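ABC transporter periplasmic-binding protein YtfQ (Mycobacterium smegmatis, PDB 6HB0) probably binds a sugar, most likely L-arabinofuranose, and delivers it to an ABC transporter as the substrate-binding component. Local coordinates at residues G59-E62 / K63-A67; A229-P233 / G234-K238; F295-A298 / Q299-A303. All blocks are in the same frame, centred on the assembly; numbering follows the deposited sequence.

Contact 1 (G59-E62 / K63-A67); sequences GEQE and KQISA
Gln64 N and Ile65 N reach back four residues to the carbonyls of Glu60 and Gln61, opening a helix whose N-cap position is held by Glu60. The bond from Gln64 N to Glu60 O is 3.1 Å long. That from Ile65 N to Gln61 O is shorter, 2.8 Å. One position further on, Glu62 O is gripped twice by Ser66: the backbone N comes to 2.9 Å from Glu62 O, and the hydroxyl OG to 3.1 Å from the same oxygen. The two donors approach from opposite faces of the Glu62 carbonyl plane. With Ser66 OG beside its own backbone N (chi1 -63°), the hydroxyl is turned back toward the preceding turn. Among the side chains, that of Ile65 crosses that of Gln61 at a slant, Ile65 CD1 lying 3.7 Å from Gln61 CG. Glu62 runs alongside Ile65 in the same direction, its OE2 4.1 Å from Ile65 CD1, so the methyl sits close to both chains. Glu60 and Lys63 approach through their aliphatic bases, CB to CB at 4.4 Å, while their charged ends stay apart. The amides serve other parts of the chain: Gln61 NE2 donates to Thr87 O, and the buried Gln64 gives NE2 to Ser82 O and Ala25 O while its OE1 accepts from Val84 N. Gln64 thereby ties the helix start to strand 21-26 and to the loop after strand 78-81. This is the first turn of helix 61-73, the helical link of a beta-alpha-beta unit between strands 51-56 and 78-81 in the parallel sheet of a periplasmic binding protein domain.

Contact 2 (A229-P233 / G234-K238); sequences AGKKP and GTDIK
Lys232 and Asp236 hold this tight loop by exchanging backbone and side-chain bonds. Lys232 O accepts two amides: Asp236 N at 2.9 Å, in the carbonyl plane, and Thr235 N at 3.1 Å from Lys232 O, above that plane by 40°. In return Lys232 N donates to Asp236 OD2 over 2.9 Å, meeting the carboxylate on its anti side and well out of its plane. The bond from Thr235 N closes a type II beta turn, with Pro233 and Gly234 at its corners. Gly234 has positive phi, and a CB there would clash with Pro233 O. Its N donates to Ile237 O at 2.7 Å, and the same acceptor receives a CA-H contact from Pro233 CA, 3.6 Å away. Gly234 O is met by Asn258 ND2, whereas Ile237 N is buried without a partner in the model. On the outer side the chain of Lys232 slants past Thr235, and one water joins them, accepting from Lys232 NZ at 2.6 Å and lying 3.1 Å from Thr235 OG1. Upstream, Gly230 completes the Schellman motif that ends helix 216-228. Pro233 packs back onto Met223, Ile226 and Glu227 of that helix, Ile237 touches Leu202 of helix 191-204, and Lys238 enters strand 238-242, pairing with the backbone at Asp209 and Val211.

Contact 3 (F295-A298 / Q299-A303); sequences FDQA and QAKAA. With ZN (zinc ion), chain G.
Asp296 divides its carboxylate between a zinc ion and a helix cap, and Gln299 returns the bond to make a capping box. OD2 of Asp296 binds the zinc at 2.1 Å, with a water 2.5 Å from the metal. The other oxygen, Asp296 OD1, accepts from Gln299 N at 3.0 Å, nearly head-on to the C-O bond. Asp296 CG sits between its backbone N and carbonyl carbon (chi1 60°), which brings OD1 over the start of the helix. Gln299 OE1 accepts from Asp296 N at 2.9 Å, its amide plane turned 78° from the carboxylate. Ahead of the cap, the Phe295 ring meets Gln299 CB at its edge, 3.8 Å from Phe295 CD1, while Phe295 CE1 lies 3.9 Å from the Ala303 methyl; Met249 and Leu252 of helix 246-253 also touch the Phe295 side chain. In one of its two conformers Gln297 runs beside Lys301 and donates NE2 to Ala253 O. With the metal on one oxygen and the N-terminus of helix 297-319 on the other, the carboxylate of Asp296 is probably kept ionised and fixed in rotation.

In the fold
Contacts 1 and 3 are surface helix starts, whereas contact 2 is a partly buried loop; none belongs to the core of the chain. Contact 1 serves the parallel sheet, while contacts 2 and 3 attach to the mixed sheet, through strand 238-242 and the edge strand 292-295. The centres of contacts 2 and 3 are about 19 Å apart; that of contact 1 lies about 48 Å from the former and 42 Å from the latter, across the chain's centre. Their chemistry differs too: contact 1 sends glutamine amides to a strand and to the loop after strand 78-81, contact 2 satisfies a turn mostly from within, and contact 3 combines reciprocal capping with metal coordination.

Contact 1 (G59-E62 / K63-A67)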
ATOM      1  N   GLY A  59      -1.793  -0.909  19.290  1.00 60.97           N
ATOM      2  CA  GLY A  59      -3.120  -0.938  18.652  1.00 52.67           C
ATOM      3  C   GLY A  59      -4.178   0.018  19.200  1.00 47.85           C
ATOM      4  O   GLY A  59      -5.296   0.061  18.682  1.00 48.94           O
ATOM      5  N   GLU A  60      -3.862   0.814  20.222  1.00 42.63           N
ATOM      6  CA  GLU A  60      -4.908   1.497  20.984  1.00 44.18           C
ATOM      7  C   GLU A  60      -4.827   3.009  20.912  1.00 41.20           C
ATOM      8  O   GLU A  60      -3.793   3.583  21.258  1.00 33.48           O
ATOM      9  CB  GLU A  60      -4.877   1.034  22.444  1.00 50.42           C
ATOM     10  CG  GLU A  60      -5.849  -0.118  22.677  1.00 59.84           C
ATOM     11  CD  GLU A  60      -5.602  -0.891  23.957  1.00 73.79           C
ATOM     12  OE1 GLU A  60      -6.101  -2.046  24.030  1.00 88.84           O
ATOM     13  OE2 GLU A  60      -4.915  -0.362  24.871  1.00 67.88           O
ATOM     14  N   GLN A  61      -5.945   3.652  20.547  1.00 35.33           N
ATOM     15  CA  GLN A  61      -5.945   5.096  20.408  1.00 34.17           C
ATOM     16  C   GLN A  61      -5.549   5.861  21.675  1.00 34.14           C
ATOM     17  O   GLN A  61      -4.805   6.848  21.598  1.00 28.05           O
ATOM     18  CB  GLN A  61      -7.293   5.608  19.899  1.00 34.78           C
ATOM     19  CG  GLN A  61      -7.247   7.126  19.652  1.00 34.71           C
ATOM     20  CD  GLN A  61      -8.504   7.685  19.118  1.00 33.13           C
ATOM     21  OE1 GLN A  61      -9.566   7.412  19.648  1.00 30.79           O
ATOM     22  NE2 GLN A  61      -8.388   8.496  18.056  1.00 30.91           N
ATOM     23  N   GLU A  62      -5.990   5.412  22.843  1.00 35.89           N
ATOM     24  CA  GLU A  62      -5.721   6.211  24.046  1.00 42.14           C
ATOM     25  C   GLU A  62      -4.220   6.220  24.344  1.00 40.95           C
ATOM     26  O   GLU A  62      -3.689   7.227  24.769  1.00 41.48           O
ATOM     27  CB  GLU A  62      -6.569   5.754  25.261  1.00 54.04           C
ATOM     28  CG  GLU A  62      -8.097   5.726  24.993  1.00 60.18           C
ATOM     29  CD  GLU A  62      -8.862   7.018  25.310  1.00 72.61           C
ATOM     30  OE1 GLU A  62      -9.656   7.029  26.300  1.00 79.32           O
ATOM     31  OE2 GLU A  62      -8.721   8.013  24.547  1.00 78.81           O
ATOM     32  N   LYS A  63      -3.548   5.109  24.068  1.00 35.55           N
ATOM     33  CA  LYS A  63      -2.108   5.004  24.203  1.00 40.05           C
ATOM     34  C   LYS A  63      -1.341   5.803  23.120  1.00 36.61           C
ATOM     35  O   LYS A  63      -0.295   6.340  23.377  1.00 33.74           O
ATOM     36  CB  LYS A  63      -1.742   3.529  24.158  1.00 46.58           C
ATOM     37  CG  LYS A  63      -0.313   3.252  24.606  1.00 62.77           C
ATOM     38  CD  LYS A  63      -0.195   2.075  25.584  1.00 76.55           C
ATOM     39  CE  LYS A  63       1.269   1.751  25.889  1.00 78.45           C
ATOM     40  NZ  LYS A  63       1.458   0.302  26.193  1.00 79.08           N
ATOM     41  N   GLN A  64      -1.872   5.898  21.892  1.00 33.62           N
ATOM     42  CA  GLN A  64      -1.296   6.817  20.914  1.00 33.05           C
ATOM     43  C   GLN A  64      -1.453   8.270  21.341  1.00 30.45           C
ATOM     44  O   GLN A  64      -0.539   9.057  21.241  1.00 31.18           O
ATOM     45  CB  GLN A  64      -1.925   6.534  19.556  1.00 36.18           C
ATOM     46  CG  GLN A  64      -1.110   7.009  18.384  1.00 38.97           C
ATOM     47  CD  GLN A  64      -1.412   6.191  17.144  1.00 37.87           C
ATOM     48  OE1 GLN A  64      -2.592   5.930  16.859  1.00 30.82           O
ATOM     49  NE2 GLN A  64      -0.374   5.867  16.362  1.00 30.41           N
ATOM     50  N   ILE A  65      -2.625   8.638  21.840  1.00 32.59           N
ATOM     51  CA  ILE A  65      -2.850   9.958  22.371  1.00 33.23           C
ATOM     52  C   ILE A  65      -1.891  10.267  23.538  1.00 35.65           C
ATOM     53  O   ILE A  65      -1.343  11.378  23.594  1.00 33.25           O
ATOM     54  CB  ILE A  65      -4.325  10.166  22.763  1.00 34.65           C
ATOM     55  CG1 ILE A  65      -5.179  10.287  21.502  1.00 33.17           C
ATOM     56  CG2 ILE A  65      -4.528  11.401  23.648  1.00 34.12           C
ATOM     57  CD1 ILE A  65      -6.684  10.174  21.740  1.00 33.19           C
ATOM     58  N   SER A  66      -1.645   9.301  24.419  1.00 34.83           N
ATOM     59  CA  SER A  66      -0.655   9.482  25.498  1.00 42.25           C
ATOM     60  C   SER A  66       0.757   9.681  24.946  1.00 37.55           C
ATOM     61  O   SER A  66       1.483  10.546  25.398  1.00 40.53           O
ATOM     62  CB  SER A  66      -0.640   8.277  26.451  1.00 41.29           C
ATOM     63  OG  SER A  66      -1.912   8.191  27.073  1.00 44.15           O
ATOM     64  N   ALA A  67       1.140   8.878  23.958  1.00 36.45           N
ATOM     65  CA  ALA A  67       2.464   9.049  23.363  1.00 34.15           C
ATOM     66  C   ALA A  67       2.608  10.477  22.787  1.00 33.52           C
ATOM     67  O   ALA A  67       3.607  11.149  22.996  1.00 32.50           O
ATOM     68  CB  ALA A  67       2.714   7.959  22.339  1.00 32.56           C
TER

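Contact 2 (A229-P233 / G234-K238)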
ATOM      1  N   ALA A 229      -7.563 -27.030 -12.589  1.00 48.11           N
ATOM      2  CA  ALA A 229      -8.569 -27.176 -13.630  1.00 46.87           C
ATOM      3  C   ALA A 229      -7.952 -27.509 -14.992  1.00 46.46           C
ATOM      4  O   ALA A 229      -8.665 -27.487 -16.000  1.00 42.45           O
ATOM      5  CB  ALA A 229      -9.398 -25.905 -13.738  1.00 44.20           C
ATOM      6  N   GLY A 230      -6.650 -27.801 -15.019  1.00 45.93           N
ATOM      7  CA  GLY A 230      -5.941 -28.107 -16.261  1.00 45.17           C
ATOM      8  C   GLY A 230      -5.807 -26.930 -17.208  1.00 46.46           C
ATOM      9  O   GLY A 230      -5.624 -27.119 -18.390  1.00 43.48           O
ATOM     10  N   LYS A 231      -5.905 -25.707 -16.695  1.00 39.92           N
ATOM     11  CA  LYS A 231      -5.663 -24.516 -17.502  1.00 38.51           C
ATOM     12  C   LYS A 231      -4.324 -23.892 -17.139  1.00 38.20           C
ATOM     13  O   LYS A 231      -3.724 -24.231 -16.126  1.00 41.59           O
ATOM     14  CB  LYS A 231      -6.811 -23.512 -17.329  1.00 39.85           C
ATOM     15  CG  LYS A 231      -8.103 -23.916 -18.039  1.00 45.30           C
ATOM     16  CD  LYS A 231      -9.355 -23.412 -17.341  1.00 51.96           C
ATOM     17  CE  LYS A 231     -10.650 -23.862 -18.028  1.00 51.64           C
ATOM     18  NZ  LYS A 231     -10.832 -23.241 -19.368  1.00 50.58           N
ATOM     19  N   LYS A 232      -3.871 -22.958 -17.963  1.00 39.94           N
ATOM     20  CA  LYS A 232      -2.536 -22.413 -17.852  1.00 41.40           C
ATOM     21  C   LYS A 232      -2.612 -20.958 -17.394  1.00 35.02           C
ATOM     22  O   LYS A 232      -2.960 -20.079 -18.181  1.00 35.96           O
ATOM     23  CB  LYS A 232      -1.858 -22.519 -19.214  1.00 47.71           C
ATOM     24  CG  LYS A 232      -0.437 -23.041 -19.156  1.00 59.01           C
ATOM     25  CD  LYS A 232       0.353 -22.619 -20.397  1.00 63.80           C
ATOM     26  CE  LYS A 232       1.758 -22.168 -20.000  1.00 65.69           C
ATOM     27  NZ  LYS A 232       2.509 -21.687 -21.192  1.00 64.67           N
ATOM     28  N   PRO A 233      -2.311 -20.699 -16.106  1.00 34.24           N
ATOM     29  CA  PRO A 233      -2.454 -19.321 -15.622  1.00 32.56           C
ATOM     30  C   PRO A 233      -1.432 -18.477 -16.288  1.00 28.05           C
ATOM     31  O   PRO A 233      -0.337 -18.895 -16.439  1.00 30.64           O
ATOM     32  CB  PRO A 233      -2.171 -19.432 -14.119  1.00 31.06           C
ATOM     33  CG  PRO A 233      -1.301 -20.611 -14.008  1.00 33.22           C
ATOM     34  CD  PRO A 233      -1.830 -21.585 -15.039  1.00 35.24           C
ATOM     35  N   GLY A 234      -1.789 -17.292 -16.686  1.00 31.91           N
ATOM     36  CA  GLY A 234      -0.864 -16.440 -17.409  1.00 32.03           C
ATOM     37  C   GLY A 234      -1.013 -16.504 -18.911  1.00 34.29           C
ATOM     38  O   GLY A 234      -0.597 -15.584 -19.583  1.00 33.49           O
ATOM     39  N   THR A 235      -1.590 -17.584 -19.433  1.00 34.18           N
ATOM     40  CA  THR A 235      -1.854 -17.680 -20.883  1.00 39.20           C
ATOM     41  C   THR A 235      -3.329 -17.862 -21.203  1.00 34.43           C
ATOM     42  O   THR A 235      -3.893 -17.062 -21.918  1.00 38.87           O
ATOM     43  CB  THR A 235      -1.070 -18.835 -21.521  1.00 42.73           C
ATOM     44  OG1 THR A 235       0.261 -18.811 -21.015  1.00 41.69           O
ATOM     45  CG2 THR A 235      -1.036 -18.661 -23.035  1.00 45.77           C
ATOM     46  N   ASP A 236      -3.943 -18.904 -20.668  1.00 34.86           N
ATOM     47  CA  ASP A 236      -5.382 -19.140 -20.875  1.00 38.66           C
ATOM     48  C   ASP A 236      -6.225 -18.144 -20.109  1.00 38.41           C
ATOM     49  O   ASP A 236      -7.242 -17.645 -20.612  1.00 35.81           O
ATOM     50  CB  ASP A 236      -5.749 -20.528 -20.381  1.00 41.38           C
ATOM     51  CG  ASP A 236      -5.085 -21.643 -21.197  1.00 48.34           C
ATOM     52  OD1 ASP A 236      -4.848 -21.381 -22.410  1.00 48.78           O
ATOM     53  OD2 ASP A 236      -4.854 -22.757 -20.648  1.00 43.07           O
ATOM     54  N   ILE A 237      -5.808 -17.897 -18.866  1.00 31.93           N
ATOM     55  CA  ILE A 237      -6.452 -16.905 -18.016  1.00 30.59           C
ATOM     56  C   ILE A 237      -5.313 -16.055 -17.474  1.00 29.81           C
ATOM     57  O   ILE A 237      -4.393 -16.560 -16.817  1.00 31.33           O
ATOM     58  CB  ILE A 237      -7.213 -17.552 -16.844  1.00 33.27           C
ATOM     59  CG1 ILE A 237      -8.365 -18.423 -17.375  1.00 34.81           C
ATOM     60  CG2 ILE A 237      -7.756 -16.471 -15.929  1.00 34.01           C
ATOM     61  CD1 ILE A 237      -9.182 -19.170 -16.324  1.00 33.18           C
ATOM     62  N   LYS A 238      -5.372 -14.777 -17.772  1.00 30.56           N
ATOM     63  CA  LYS A 238      -4.384 -13.822 -17.342  1.00 28.92           C
ATOM     64  C   LYS A 238      -4.718 -13.363 -15.914  1.00 31.79           C
ATOM     65  O   LYS A 238      -5.875 -13.367 -15.491  1.00 29.41           O
ATOM     66  CB  LYS A 238      -4.383 -12.663 -18.301  1.00 33.58           C
ATOM     67  CG  LYS A 238      -3.893 -13.073 -19.688  1.00 40.10           C
ATOM     68  CD  LYS A 238      -3.500 -11.866 -20.534  1.00 48.82           C
ATOM     69  CE  LYS A 238      -2.923 -12.248 -21.901  1.00 54.79           C
ATOM     70  NZ  LYS A 238      -2.549 -13.682 -22.066  1.00 56.78           N
TER
HETATM   71  O   HOH W   1       2.221 -19.966 -23.169  1.00 62.89           O

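Contact 3 (F295-A298 / Q299-A303)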
ATOM      1  N   PHE A 295       5.098  -4.177 -12.531  1.00 27.17           N
ATOM      2  CA  PHE A 295       5.931  -5.093 -13.277  1.00 28.69           C
ATOM      3  C   PHE A 295       5.100  -5.932 -14.208  1.00 28.78           C
ATOM      4  O   PHE A 295       4.052  -6.456 -13.821  1.00 25.61           O
ATOM      5  CB  PHE A 295       6.617  -6.042 -12.306  1.00 30.04           C
ATOM      6  CG  PHE A 295       7.513  -5.348 -11.343  1.00 31.39           C
ATOM      7  CD1 PHE A 295       8.801  -5.005 -11.725  1.00 29.81           C
ATOM      8  CD2 PHE A 295       7.062  -4.983 -10.068  1.00 32.77           C
ATOM      9  CE1 PHE A 295       9.642  -4.347 -10.851  1.00 35.21           C
ATOM     10  CE2 PHE A 295       7.903  -4.325  -9.193  1.00 35.03           C
ATOM     11  CZ  PHE A 295       9.202  -4.013  -9.584  1.00 32.81           C
ATOM     12  N   ASP A 296       5.556  -6.052 -15.437  1.00 28.51           N
ATOM     13  CA  ASP A 296       5.158  -7.163 -16.288  1.00 29.33           C
ATOM     14  C   ASP A 296       6.182  -8.282 -16.127  1.00 28.14           C
ATOM     15  O   ASP A 296       7.087  -8.173 -15.285  1.00 29.38           O
ATOM     16  CB  ASP A 296       4.971  -6.697 -17.749  1.00 31.75           C
ATOM     17  CG  ASP A 296       6.237  -6.093 -18.359  1.00 32.12           C
ATOM     18  OD1 ASP A 296       7.360  -6.220 -17.802  1.00 32.74           O
ATOM     19  OD2 ASP A 296       6.055  -5.502 -19.442  1.00 40.84           O
ATOM     20  N   GLN A 297       6.066  -9.344 -16.923  0.50 29.60           N
ATOM     21  CA  GLN A 297       6.924 -10.529 -16.747  0.50 30.38           C
ATOM     22  C   GLN A 297       8.396 -10.205 -16.994  0.50 31.69           C
ATOM     23  O   GLN A 297       9.260 -10.625 -16.216  0.50 29.99           O
ATOM     24  CB  GLN A 297       6.529 -11.699 -17.674  0.50 33.04           C
ATOM     25  CG  GLN A 297       7.598 -12.806 -17.728  0.50 32.47           C
ATOM     26  CD  GLN A 297       7.286 -13.925 -18.728  0.50 33.64           C
ATOM     27  OE1 GLN A 297       6.906 -13.663 -19.857  0.50 33.38           O
ATOM     28  NE2 GLN A 297       7.455 -15.173 -18.308  0.50 29.37           N
ATOM     29  N   ALA A 298       8.676  -9.485 -18.076  1.00 31.57           N
ATOM     30  CA  ALA A 298      10.067  -9.153 -18.410  1.00 34.17           C
ATOM     31  C   ALA A 298      10.681  -8.317 -17.296  1.00 34.17           C
ATOM     32  O   ALA A 298      11.782  -8.616 -16.864  1.00 32.78           O
ATOM     33  CB  ALA A 298      10.159  -8.423 -19.700  1.00 34.69           C
ATOM     34  N   GLN A 299       9.949  -7.325 -16.790  1.00 31.14           N
ATOM     35  CA  GLN A 299      10.474  -6.477 -15.737  1.00 31.01           C
ATOM     36  C   GLN A 299      10.695  -7.295 -14.441  1.00 34.14           C
ATOM     37  O   GLN A 299      11.693  -7.108 -13.733  1.00 30.08           O
ATOM     38  CB  GLN A 299       9.582  -5.305 -15.442  1.00 35.73           C
ATOM     39  CG  GLN A 299       9.391  -4.211 -16.489  1.00 38.91           C
ATOM     40  CD  GLN A 299       8.224  -3.232 -16.082  1.00 47.46           C
ATOM     41  OE1 GLN A 299       7.015  -3.596 -16.089  1.00 38.93           O
ATOM     42  NE2 GLN A 299       8.588  -1.967 -15.711  1.00 48.79           N
ATOM     43  N   ALA A 300       9.790  -8.216 -14.106  1.00 31.24           N
ATOM     44  CA  ALA A 300       9.956  -8.995 -12.879  1.00 27.62           C
ATOM     45  C   ALA A 300      11.180  -9.924 -12.972  1.00 29.86           C
ATOM     46  O   ALA A 300      11.862 -10.178 -11.985  1.00 28.62           O
ATOM     47  CB  ALA A 300       8.727  -9.836 -12.604  1.00 29.98           C
ATOM     48  N   LYS A 301      11.405 -10.471 -14.157  1.00 29.79           N
ATOM     49  CA  LYS A 301      12.507 -11.408 -14.413  1.00 34.60           C
ATOM     50  C   LYS A 301      13.848 -10.711 -14.236  1.00 34.76           C
ATOM     51  O   LYS A 301      14.786 -11.309 -13.716  1.00 38.96           O
ATOM     52  CB  LYS A 301      12.376 -11.998 -15.821  1.00 43.45           C
ATOM     53  CG  LYS A 301      13.083 -13.313 -16.032  1.00 55.04           C
ATOM     54  CD  LYS A 301      12.805 -13.816 -17.440  1.00 63.63           C
ATOM     55  CE  LYS A 301      11.491 -14.593 -17.502  1.00 68.85           C
ATOM     56  NZ  LYS A 301      10.896 -14.569 -18.876  1.00 76.07           N
ATOM     57  N   ALA A 302      13.939  -9.452 -14.656  1.00 35.67           N
ATOM     58  CA  ALA A 302      15.144  -8.638 -14.402  1.00 36.78           C
ATOM     59  C   ALA A 302      15.284  -8.213 -12.910  1.00 38.08           C
ATOM     60  O   ALA A 302      16.347  -8.325 -12.312  1.00 37.79           O
ATOM     61  CB  ALA A 302      15.155  -7.410 -15.288  1.00 33.76           C
ATOM     62  N   ALA A 303      14.211  -7.701 -12.339  1.00 35.39           N
ATOM     63  CA  ALA A 303      14.257  -7.103 -11.000  1.00 36.28           C
ATOM     64  C   ALA A 303      14.390  -8.147  -9.871  1.00 36.62           C
ATOM     65  O   ALA A 303      15.204  -7.994  -8.988  1.00 36.08           O
ATOM     66  CB  ALA A 303      13.032  -6.260 -10.761  1.00 39.76           C
TER
HETATM   67 ZN    ZN G 405       7.326  -4.082 -20.198  1.00 46.08          ZN
HETATM   68  O   HOH W   2       7.746  -6.107 -21.521  1.00 44.62           O